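Local coordinates for protein putative carbohydrate-active enzyme (Uncultured organism, PDB 5WH8) that probably hydrolyses O-glycosidic bonds of plant polysaccharides such as cellulose, this chain being the family 5 glycoside hydrolase domain of a larger multi-modular protein, at residues Y9-L14 against K311-C316; C104-H109 against I126-Y131; K135-K140 against K173-K178. All coordinates share one frame; numbering follows the deposited sequence.

Contact 2 is core packing. It joins the third strand of the TIM barrel to the helix that follows it, through aromatic rings and no hydrogen bond. Contact 3 is partly buried and joins the loops that follow helices 122-135 and 157-172, with a lysine ammonium gripped by carbonyl and carboxylate oxygens. Contact 1 lies at the surface, ties the two chain ends together by hydrogen bonds and includes one cysteine of a disulfide. Contact 3 begins where helix 122-135 of contact 2 ends, and the two meet where D130 forms a salt bridge with K173. Contacts 1 and 3 touch where K13 packs on D177 and K178, and both bind one ethanediol molecule, probably from the crystallisation liquor.

Contact 1 (Y9-L14 against K311-C316); sequences YHNGKL and KSYESC. With EDO (1,2-ethanediol), chain B.
H10 and N11 close the short N-terminal helix 7-11 and meet the C-terminal tail at Y313, S315 and C316, so the contact clasps the two chain ends outside the barrel. The backbone bond runs from C316 N to H10 O at 2.9 Å. Beside it, H10 ND1 and S315 OG are 2.8 Å apart. The hydroxyl meets the imidazole at its edge, near the ring plane, and either atom could be the donor. S315 OG lies anti to its own backbone N (chi1 -180°), which turns it to that edge. It also bonds H319 of the terminal histidine run, probably a purification tag. The N11 amide stands upright on the Y313 ring, the planes 87° apart. Its ND2 sits 3.3 Å above the ring centre, and K311 CB covers the opposite face. N11 ND2 is also hydrogen-bonded to P7, and Y313 OH to D61. A water lies within hydrogen-bonding distance of both N11 OD1 and E314 O. C316 is in a disulfide with C25. The tail is therefore held covalently at C316, while the polar bonds to H10 fix the helix end against it.

Contact 2 (C104-H109 against I126-Y131); sequences CIIDWH and IPFWDY
W108 has the largest surface buried here, and it meets both F128 and W129. Its CG lies anti to the backbone N (chi1 -177°), and the indole reaches across to the helix. The six-membered ring of W108 and the F128 ring lie obliquely, their planes 35° apart and their centroids 4.8 Å apart. W108 CE3 comes over one face of F128, 3.6 Å from F128 CD2 and towards the rim of that ring. W129 approaches W108 differently. It makes an offset edge-to-face pair, with the W129 edge toward the W108 face and planes at 64°. W129 NE1 lies 3.8 Å from W108 CB. The contact buries this nitrogen, which has no hydrogen-bond partner in the model. W108 NE1, in contrast, is bonded to T121.

Strand 103-109 and helix 122-135 belong to one beta-alpha-beta unit of the eight-stranded TIM barrel. Their local axes run antiparallel, 11.0 Å apart at the closest. The outer side of the strand offers I106 and W108 to the helix, while D107 points the other way. D107 OD2 accepts a hydrogen bond from H109 ND1 at 2.7 Å.

W129 also reaches back along the strand. Its CH2 lies 3.3 Å from I106 O, which meets the indole at its edge, in plane. The I106 methyl CG2 fills the neighbouring spot, 3.7 Å from W129 CH2 and at the edge of the F128 ring. F128 CE2 in turn sits over the centre of the W129 ring system. Y75 adds an edge-to-face ring to both W108 and F128.

Contact 3 (K135-K140 against K173-K178); sequences KHKDDK and KNDPDK. With EDO (1,2-ethanediol), chain B.
This is a polar, partly buried contact between two helix-to-strand loops at the N-terminal ends of the barrel strands, and K178 carries it. K178 starts out toward loop 135-140, and its chain bends at each torsion past chi1, all three near +60°. That curl brings its ammonium group in among several oxygens. K178 NZ donates to K137 O and to D139 O, both at 2.9 Å. In both cases the nitrogen stands above the carbonyl plane, 59° out of it at K137 and 43° at D139, and so misses the lone-pair directions. H136 O is also close, but the angle is too poor for a bond. The third bond, within loop 173-178, is a salt bridge from K178 NZ to D175 OD2 at 2.7 Å, met on the syn side of the carboxylate. The buried ammonium thus has three acceptors, and the carboxylate probably offsets its charge.

H136 to D139 form a type I turn, closed by the backbone bond from D139 N to H136 O. H136 ND1 adds a 2.6 Å bond to D139 OD2, in the imidazole plane. K137 adds packing: its extended chain runs past N174 O, with K137 CD 3.3 Å from that oxygen. D175 OD2 lies 3.6 Å from K137 CA.

Y144 of strand 142-145 hydrogen-bonds D175 OD2 and packs against K178. H136 NE2 bonds D91 of helix 83-100, and N174 ND2 bonds S133 of helix 122-135. The loops are therefore fastened to two barrel helices and to the strand that follows the first loop.

Contact 1 (Y9-L14 against K311-C316)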
loop_
_atom_site.group_PDB
_atom_site.type_symbol
_atom_site.label_atom_id
_atom_site.label_comp_id
_atom_site.label_asym_id
_atom_site.label_seq_id
_atom_site.Cartn_x
_atom_site.Cartn_y
_atom_site.Cartn_z
ATOM N N TYR A 9 -11.785 -10.304 9.292
ATOM C CA TYR A 9 -12.719 -11.349 9.707
ATOM C C TYR A 9 -13.377 -12.042 8.489
ATOM O O TYR A 9 -13.515 -13.298 8.453
ATOM C CB TYR A 9 -13.767 -10.733 10.628
ATOM C CG TYR A 9 -14.800 -11.706 11.134
ATOM C CD1 TYR A 9 -15.949 -11.961 10.411
ATOM C CD2 TYR A 9 -14.616 -12.376 12.341
ATOM C CE1 TYR A 9 -16.919 -12.872 10.886
ATOM C CE2 TYR A 9 -15.562 -13.276 12.817
ATOM C CZ TYR A 9 -16.708 -13.516 12.090
ATOM O OH TYR A 9 -17.634 -14.423 12.585
ATOM N N HIS A 10 -13.779 -11.237 7.507
ATOM C CA HIS A 10 -14.480 -11.739 6.330
ATOM C C HIS A 10 -13.587 -12.510 5.364
ATOM O O HIS A 10 -14.050 -13.468 4.735
ATOM C CB HIS A 10 -15.150 -10.582 5.581
ATOM C CG HIS A 10 -16.415 -10.098 6.217
ATOM N ND1 HIS A 10 -17.460 -10.946 6.508
ATOM C CD2 HIS A 10 -16.813 -8.861 6.606
ATOM C CE1 HIS A 10 -18.445 -10.255 7.056
ATOM N NE2 HIS A 10 -18.077 -8.988 7.131
ATOM N N ASN A 11 -12.322 -12.100 5.226
ATOM C CA ASN A 11 -11.473 -12.651 4.170
ATOM C C ASN A 11 -10.245 -13.432 4.637
ATOM O O ASN A 11 -9.667 -14.192 3.865
ATOM C CB ASN A 11 -11.014 -11.531 3.237
ATOM C CG ASN A 11 -12.153 -10.863 2.540
ATOM O OD1 ASN A 11 -12.753 -11.423 1.632
ATOM N ND2 ASN A 11 -12.447 -9.630 2.937
ATOM N N GLY A 12 -9.843 -13.268 5.887
ATOM C CA GLY A 12 -8.733 -14.037 6.432
ATOM C C GLY A 12 -7.401 -13.795 5.751
ATOM O O GLY A 12 -7.127 -12.692 5.263
ATOM N N LYS A 13 -6.553 -14.820 5.724
ATOM C CA LYS A 13 -5.245 -14.699 5.079
ATOM C C LYS A 13 -5.390 -14.727 3.561
ATOM O O LYS A 13 -5.865 -15.702 2.991
ATOM C CB LYS A 13 -4.299 -15.813 5.532
ATOM C CG LYS A 13 -2.861 -15.632 5.057
ATOM C CD LYS A 13 -1.962 -16.597 5.826
ATOM C CE LYS A 13 -0.487 -16.322 5.636
ATOM N NZ LYS A 13 0.292 -16.953 6.746
ATOM N N LEU A 14 -4.994 -13.630 2.919
ATOM C CA LEU A 14 -5.073 -13.490 1.464
ATOM C C LEU A 14 -3.875 -14.187 0.791
ATOM O O LEU A 14 -2.788 -14.304 1.381
ATOM C CB LEU A 14 -5.107 -12.004 1.061
ATOM C CG LEU A 14 -6.095 -11.121 1.818
ATOM C CD1 LEU A 14 -5.937 -9.627 1.425
ATOM C CD2 LEU A 14 -7.535 -11.627 1.602
ATOM N N LYS A 311 -18.973 -3.454 -0.448
ATOM C CA LYS A 311 -17.698 -4.172 -0.442
ATOM C C LYS A 311 -17.513 -5.000 -1.695
ATOM O O LYS A 311 -18.444 -5.662 -2.179
ATOM C CB LYS A 311 -17.587 -5.083 0.776
ATOM C CG LYS A 311 -17.596 -4.400 2.129
ATOM C CD LYS A 311 -16.451 -3.396 2.275
ATOM C CE LYS A 311 -16.329 -2.900 3.695
ATOM N NZ LYS A 311 -15.312 -1.833 3.840
ATOM N N SER A 312 -16.284 -4.982 -2.196
ATOM C CA SER A 312 -15.908 -5.717 -3.392
ATOM C C SER A 312 -15.285 -7.074 -3.011
ATOM O O SER A 312 -14.211 -7.480 -3.483
ATOM C CB SER A 312 -14.950 -4.888 -4.236
ATOM O OG SER A 312 -14.884 -5.383 -5.548
ATOM N N TYR A 313 -16.000 -7.763 -2.133
ATOM C CA TYR A 313 -15.681 -9.126 -1.752
ATOM C C TYR A 313 -16.914 -9.747 -1.135
ATOM O O TYR A 313 -17.866 -9.047 -0.767
ATOM C CB TYR A 313 -14.498 -9.184 -0.779
ATOM C CG TYR A 313 -14.506 -8.219 0.393
ATOM C CD1 TYR A 313 -15.238 -8.477 1.553
ATOM C CD2 TYR A 313 -13.740 -7.069 0.350
ATOM C CE1 TYR A 313 -15.201 -7.604 2.642
ATOM C CE2 TYR A 313 -13.706 -6.190 1.417
ATOM C CZ TYR A 313 -14.427 -6.450 2.554
ATOM O OH TYR A 313 -14.385 -5.566 3.633
ATOM N N GLU A 314 -16.892 -11.073 -1.040
ATOM C CA GLU A 314 -17.950 -11.827 -0.391
ATOM C C GLU A 314 -17.345 -12.578 0.787
ATOM O O GLU A 314 -16.298 -13.205 0.667
ATOM C CB GLU A 314 -18.609 -12.793 -1.389
ATOM C CG GLU A 314 -19.674 -13.695 -0.802
ATOM C CD GLU A 314 -20.186 -14.699 -1.820
ATOM O OE1 GLU A 314 -19.965 -15.911 -1.628
ATOM O OE2 GLU A 314 -20.799 -14.269 -2.821
ATOM N N SER A 315 -17.993 -12.498 1.936
ATOM C CA SER A 315 -17.459 -13.110 3.138
ATOM C C SER A 315 -17.203 -14.606 2.967
ATOM O O SER A 315 -17.924 -15.290 2.230
ATOM C CB SER A 315 -18.432 -12.897 4.296
ATOM O OG SER A 315 -17.940 -13.476 5.488
ATOM N N CYS A 316 -16.184 -15.113 3.653
ATOM C CA CYS A 316 -15.935 -16.551 3.672
ATOM C C CYS A 316 -16.958 -17.301 4.507
ATOM O O CYS A 316 -17.046 -18.523 4.443
ATOM C CB CYS A 316 -14.535 -16.824 4.190
ATOM S SG CYS A 316 -13.331 -16.411 2.909
HETATM C C1 EDO B . -1.482 -11.759 3.524
HETATM O O1 EDO B . -0.277 -11.110 3.153
HETATM C C2 EDO B . -2.560 -10.717 3.742
HETATM O O2 EDO B . -3.701 -11.380 4.264
HETATM O O HOH W 1 -13.705 -13.621 0.446
#

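Contact 2 (C104-H109 against I126-Y131)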
loop_
_atom_site.group_PDB
_atom_site.type_symbol
_atom_site.label_atom_id
_atom_site.label_comp_id
_atom_site.label_asym_id
_atom_site.label_seq_id
_atom_site.Cartn_x
_atom_site.Cartn_y
_atom_site.Cartn_z
ATOM N N CYS A 104 -2.946 -4.352 6.550
ATOM C CA CYS A 104 -1.904 -3.360 6.790
ATOM C C CYS A 104 -0.737 -3.600 5.857
ATOM O O CYS A 104 -0.121 -4.665 5.916
ATOM C CB CYS A 104 -1.439 -3.415 8.244
ATOM S SG CYS A 104 -0.199 -2.198 8.696
ATOM N N ILE A 105 -0.417 -2.602 5.036
ATOM C CA ILE A 105 0.777 -2.664 4.189
ATOM C C ILE A 105 1.927 -1.979 4.898
ATOM O O ILE A 105 1.815 -0.794 5.259
ATOM C CB ILE A 105 0.581 -1.990 2.823
ATOM C CG1 ILE A 105 -0.553 -2.643 2.042
ATOM C CG2 ILE A 105 1.857 -2.083 2.009
ATOM C CD1 ILE A 105 -0.935 -1.907 0.757
ATOM N N ILE A 106 3.012 -2.731 5.100
ATOM C CA ILE A 106 4.287 -2.202 5.563
ATOM C C ILE A 106 5.071 -1.838 4.317
ATOM O O ILE A 106 5.494 -2.733 3.556
ATOM C CB ILE A 106 5.045 -3.244 6.423
ATOM C CG1 ILE A 106 4.200 -3.627 7.646
ATOM C CG2 ILE A 106 6.413 -2.696 6.850
ATOM C CD1 ILE A 106 4.831 -4.709 8.545
ATOM N N ASP A 107 5.216 -0.535 4.072
ATOM C CA ASP A 107 5.828 -0.043 2.820
ATOM C C ASP A 107 7.209 0.577 3.067
ATOM O O ASP A 107 7.340 1.620 3.726
ATOM C CB ASP A 107 4.841 0.949 2.173
ATOM C CG ASP A 107 5.489 1.942 1.219
ATOM O OD1 ASP A 107 6.474 1.624 0.515
ATOM O OD2 ASP A 107 4.958 3.085 1.171
ATOM N N TRP A 108 8.245 -0.109 2.579
ATOM C CA TRP A 108 9.620 0.411 2.584
ATOM C C TRP A 108 9.706 1.436 1.449
ATOM O O TRP A 108 9.858 1.097 0.256
ATOM C CB TRP A 108 10.609 -0.740 2.414
ATOM C CG TRP A 108 12.080 -0.390 2.458
ATOM C CD1 TRP A 108 12.961 -0.391 1.402
ATOM C CD2 TRP A 108 12.849 -0.031 3.620
ATOM N NE1 TRP A 108 14.227 -0.064 1.839
ATOM C CE2 TRP A 108 14.182 0.165 3.193
ATOM C CE3 TRP A 108 12.535 0.145 4.973
ATOM C CZ2 TRP A 108 15.196 0.544 4.069
ATOM C CZ3 TRP A 108 13.541 0.506 5.846
ATOM C CH2 TRP A 108 14.854 0.715 5.392
ATOM N N HIS A 109 9.556 2.700 1.823
ATOM C CA HIS A 109 9.128 3.741 0.873
ATOM C C HIS A 109 10.319 4.441 0.246
ATOM O O HIS A 109 10.618 5.584 0.585
ATOM C CB HIS A 109 8.194 4.737 1.591
ATOM C CG HIS A 109 7.378 5.630 0.684
ATOM N ND1 HIS A 109 6.169 5.231 0.157
ATOM C CD2 HIS A 109 7.544 6.921 0.290
ATOM C CE1 HIS A 109 5.632 6.220 -0.535
ATOM N NE2 HIS A 109 6.448 7.261 -0.476
ATOM N N ILE A 126 17.703 -5.052 4.497
ATOM C CA ILE A 126 17.829 -6.451 4.899
ATOM C C ILE A 126 17.511 -6.646 6.404
ATOM O O ILE A 126 16.665 -7.468 6.733
ATOM C CB ILE A 126 19.247 -6.987 4.545
ATOM C CG1 ILE A 126 19.411 -7.125 3.023
ATOM C CG2 ILE A 126 19.530 -8.316 5.206
ATOM C CD1 ILE A 126 18.530 -8.110 2.376
ATOM N N PRO A 127 18.162 -5.887 7.315
ATOM C CA PRO A 127 17.767 -6.067 8.726
ATOM C C PRO A 127 16.333 -5.633 9.043
ATOM O O PRO A 127 15.690 -6.258 9.894
ATOM C CB PRO A 127 18.771 -5.209 9.502
ATOM C CG PRO A 127 19.574 -4.475 8.495
ATOM C CD PRO A 127 19.398 -5.111 7.169
ATOM N N PHE A 128 15.832 -4.618 8.341
ATOM C CA PHE A 128 14.431 -4.208 8.490
ATOM C C PHE A 128 13.497 -5.354 8.150
ATOM O O PHE A 128 12.596 -5.674 8.931
ATOM C CB PHE A 128 14.124 -3.010 7.600
ATOM C CG PHE A 128 12.674 -2.579 7.627
ATOM C CD1 PHE A 128 12.199 -1.759 8.627
ATOM C CD2 PHE A 128 11.797 -2.998 6.632
ATOM C CE1 PHE A 128 10.853 -1.363 8.648
ATOM C CE2 PHE A 128 10.442 -2.603 6.649
ATOM C CZ PHE A 128 9.990 -1.775 7.641
ATOM N N TRP A 129 13.687 -5.951 6.979
ATOM C CA TRP A 129 12.761 -6.961 6.524
ATOM C C TRP A 129 12.951 -8.273 7.277
ATOM O O TRP A 129 11.981 -9.002 7.480
ATOM C CB TRP A 129 12.879 -7.151 5.009
ATOM C CG TRP A 129 12.118 -6.061 4.270
ATOM C CD1 TRP A 129 12.617 -5.143 3.379
ATOM C CD2 TRP A 129 10.712 -5.765 4.401
ATOM N NE1 TRP A 129 11.602 -4.318 2.940
ATOM C CE2 TRP A 129 10.432 -4.674 3.562
ATOM C CE3 TRP A 129 9.673 -6.320 5.153
ATOM C CZ2 TRP A 129 9.121 -4.136 3.430
ATOM C CZ3 TRP A 129 8.396 -5.788 5.046
ATOM C CH2 TRP A 129 8.133 -4.689 4.194
ATOM N N ASP A 130 14.176 -8.557 7.739
ATOM C CA ASP A 130 14.428 -9.712 8.622
ATOM C C ASP A 130 13.603 -9.558 9.902
ATOM O O ASP A 130 12.862 -10.470 10.292
ATOM C CB ASP A 130 15.932 -9.799 8.943
ATOM C CG ASP A 130 16.379 -11.166 9.497
ATOM O OD1 ASP A 130 15.662 -12.169 9.439
ATOM O OD2 ASP A 130 17.518 -11.226 10.000
ATOM N N TYR A 131 13.712 -8.395 10.530
ATOM C CA TYR A 131 12.943 -8.113 11.730
ATOM C C TYR A 131 11.430 -8.178 11.475
ATOM O O TYR A 131 10.703 -8.854 12.208
ATOM C CB TYR A 131 13.290 -6.752 12.326
ATOM C CG TYR A 131 12.379 -6.454 13.489
ATOM C CD1 TYR A 131 12.608 -7.036 14.729
ATOM C CD2 TYR A 131 11.237 -5.674 13.333
ATOM C CE1 TYR A 131 11.749 -6.819 15.798
ATOM C CE2 TYR A 131 10.374 -5.451 14.389
ATOM C CZ TYR A 131 10.636 -6.028 15.626
ATOM O OH TYR A 131 9.802 -5.825 16.705
#

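Contact 3 (K135-K140 against K173-K178)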
loop_
_atom_site.group_PDB
_atom_site.type_symbol
_atom_site.label_atom_id
_atom_site.label_comp_id
_atom_site.label_asym_id
_atom_site.label_seq_id
_atom_site.Cartn_x
_atom_site.Cartn_y
_atom_site.Cartn_z
ATOM N N LYS A 135 8.832 -10.783 13.203
ATOM C CA LYS A 135 7.891 -10.232 14.179
ATOM C C LYS A 135 6.446 -10.474 13.782
ATOM O O LYS A 135 5.601 -10.737 14.641
ATOM C CB LYS A 135 8.143 -8.736 14.362
ATOM C CG LYS A 135 7.259 -8.025 15.385
ATOM C CD LYS A 135 7.538 -8.509 16.811
ATOM C CE LYS A 135 6.934 -7.565 17.849
ATOM N NZ LYS A 135 5.460 -7.464 17.716
ATOM N N HIS A 136 6.165 -10.403 12.482
ATOM C CA HIS A 136 4.773 -10.435 12.019
ATOM C C HIS A 136 4.400 -11.713 11.279
ATOM O O HIS A 136 3.363 -11.766 10.628
ATOM C CB HIS A 136 4.502 -9.186 11.162
ATOM C CG HIS A 136 4.649 -7.929 11.951
ATOM N ND1 HIS A 136 3.791 -7.598 12.986
ATOM C CD2 HIS A 136 5.597 -6.969 11.927
ATOM C CE1 HIS A 136 4.201 -6.472 13.544
ATOM N NE2 HIS A 136 5.298 -6.074 12.921
ATOM N N LYS A 137 5.211 -12.765 11.443
ATOM C CA LYS A 137 4.901 -14.066 10.833
ATOM C C LYS A 137 3.470 -14.521 11.091
ATOM O O LYS A 137 2.785 -15.023 10.187
ATOM C CB LYS A 137 5.861 -15.162 11.357
ATOM C CG LYS A 137 5.445 -16.586 10.934
ATOM C CD LYS A 137 6.298 -17.681 11.585
ATOM C CE LYS A 137 5.857 -19.073 11.101
ATOM N NZ LYS A 137 6.501 -20.184 11.851
ATOM N N ASP A 138 3.028 -14.384 12.335
ATOM C CA ASP A 138 1.737 -14.934 12.735
ATOM C C ASP A 138 0.611 -13.917 12.570
ATOM O O ASP A 138 -0.528 -14.177 12.970
ATOM C CB ASP A 138 1.809 -15.423 14.182
ATOM C CG ASP A 138 2.760 -16.602 14.352
ATOM O OD1 ASP A 138 2.911 -17.413 13.414
ATOM O OD2 ASP A 138 3.369 -16.700 15.430
ATOM N N ASP A 139 0.936 -12.754 12.008
ATOM C CA ASP A 139 -0.083 -11.738 11.678
ATOM C C ASP A 139 -0.645 -11.974 10.264
ATOM O O ASP A 139 0.064 -11.747 9.267
ATOM C CB ASP A 139 0.516 -10.330 11.783
ATOM C CG ASP A 139 0.817 -9.908 13.211
ATOM O OD1 ASP A 139 0.208 -10.438 14.154
ATOM O OD2 ASP A 139 1.650 -9.013 13.389
ATOM N N LYS A 140 -1.906 -12.406 10.192
ATOM C CA LYS A 140 -2.582 -12.741 8.936
ATOM C C LYS A 140 -2.860 -11.520 8.083
ATOM O O LYS A 140 -3.106 -11.654 6.891
ATOM C CB LYS A 140 -3.938 -13.424 9.192
ATOM C CG LYS A 140 -3.889 -14.882 9.586
ATOM C CD LYS A 140 -5.321 -15.423 9.526
ATOM C CE LYS A 140 -5.403 -16.892 9.858
ATOM N NZ LYS A 140 -6.795 -17.357 9.650
ATOM N N LYS A 173 12.285 -16.826 4.730
ATOM C CA LYS A 173 12.846 -17.753 5.725
ATOM C C LYS A 173 12.097 -17.633 7.061
ATOM O O LYS A 173 12.058 -18.584 7.840
ATOM C CB LYS A 173 14.341 -17.515 5.927
ATOM C CG LYS A 173 14.718 -16.323 6.749
ATOM C CD LYS A 173 16.189 -16.353 7.103
ATOM C CE LYS A 173 16.643 -15.046 7.706
ATOM N NZ LYS A 173 16.167 -14.879 9.097
ATOM N N ASN A 174 11.507 -16.464 7.321
ATOM C CA ASN A 174 10.728 -16.211 8.542
ATOM C C ASN A 174 9.210 -16.369 8.377
ATOM O O ASN A 174 8.510 -16.799 9.311
ATOM C CB ASN A 174 10.985 -14.797 9.052
ATOM C CG ASN A 174 12.423 -14.564 9.455
ATOM O OD1 ASN A 174 13.053 -15.421 10.086
ATOM N ND2 ASN A 174 12.947 -13.394 9.110
ATOM N N ASP A 175 8.710 -15.979 7.203
ATOM C CA ASP A 175 7.277 -15.825 6.954
ATOM C C ASP A 175 6.963 -16.354 5.548
ATOM O O ASP A 175 6.969 -15.611 4.554
ATOM C CB ASP A 175 6.897 -14.346 7.109
ATOM C CG ASP A 175 5.401 -14.117 7.128
ATOM O OD1 ASP A 175 4.650 -15.080 6.856
ATOM O OD2 ASP A 175 4.981 -12.968 7.414
ATOM N N PRO A 176 6.729 -17.665 5.441
ATOM C CA PRO A 176 6.664 -18.319 4.128
ATOM C C PRO A 176 5.486 -17.950 3.211
ATOM O O PRO A 176 5.622 -18.121 2.000
ATOM C CB PRO A 176 6.579 -19.814 4.494
ATOM C CG PRO A 176 7.161 -19.919 5.836
ATOM C CD PRO A 176 6.865 -18.635 6.547
ATOM N N ASP A 177 4.362 -17.494 3.758
ATOM C CA ASP A 177 3.117 -17.393 2.968
ATOM C C ASP A 177 2.551 -15.968 2.747
ATOM O O ASP A 177 1.607 -15.773 1.984
ATOM C CB ASP A 177 2.064 -18.274 3.632
ATOM C CG ASP A 177 2.427 -19.752 3.552
ATOM O OD1 ASP A 177 2.415 -20.287 2.429
ATOM O OD2 ASP A 177 2.750 -20.360 4.590
ATOM N N LYS A 178 3.132 -14.988 3.399
ATOM C CA LYS A 178 2.599 -13.615 3.380
ATOM C C LYS A 178 2.813 -12.987 2.000
ATOM O O LYS A 178 3.820 -13.247 1.361
ATOM C CB LYS A 178 3.289 -12.812 4.479
ATOM C CG LYS A 178 2.403 -11.828 5.270
ATOM C CD LYS A 178 1.218 -12.482 5.933
ATOM C CE LYS A 178 1.593 -13.563 6.932
ATOM N NZ LYS A 178 2.337 -13.032 8.122
HETATM C C1 EDO B . -1.482 -11.759 3.524
HETATM O O1 EDO B . -0.277 -11.110 3.153
HETATM C C2 EDO B . -2.560 -10.717 3.742
HETATM O O2 EDO B . -3.701 -11.380 4.264
#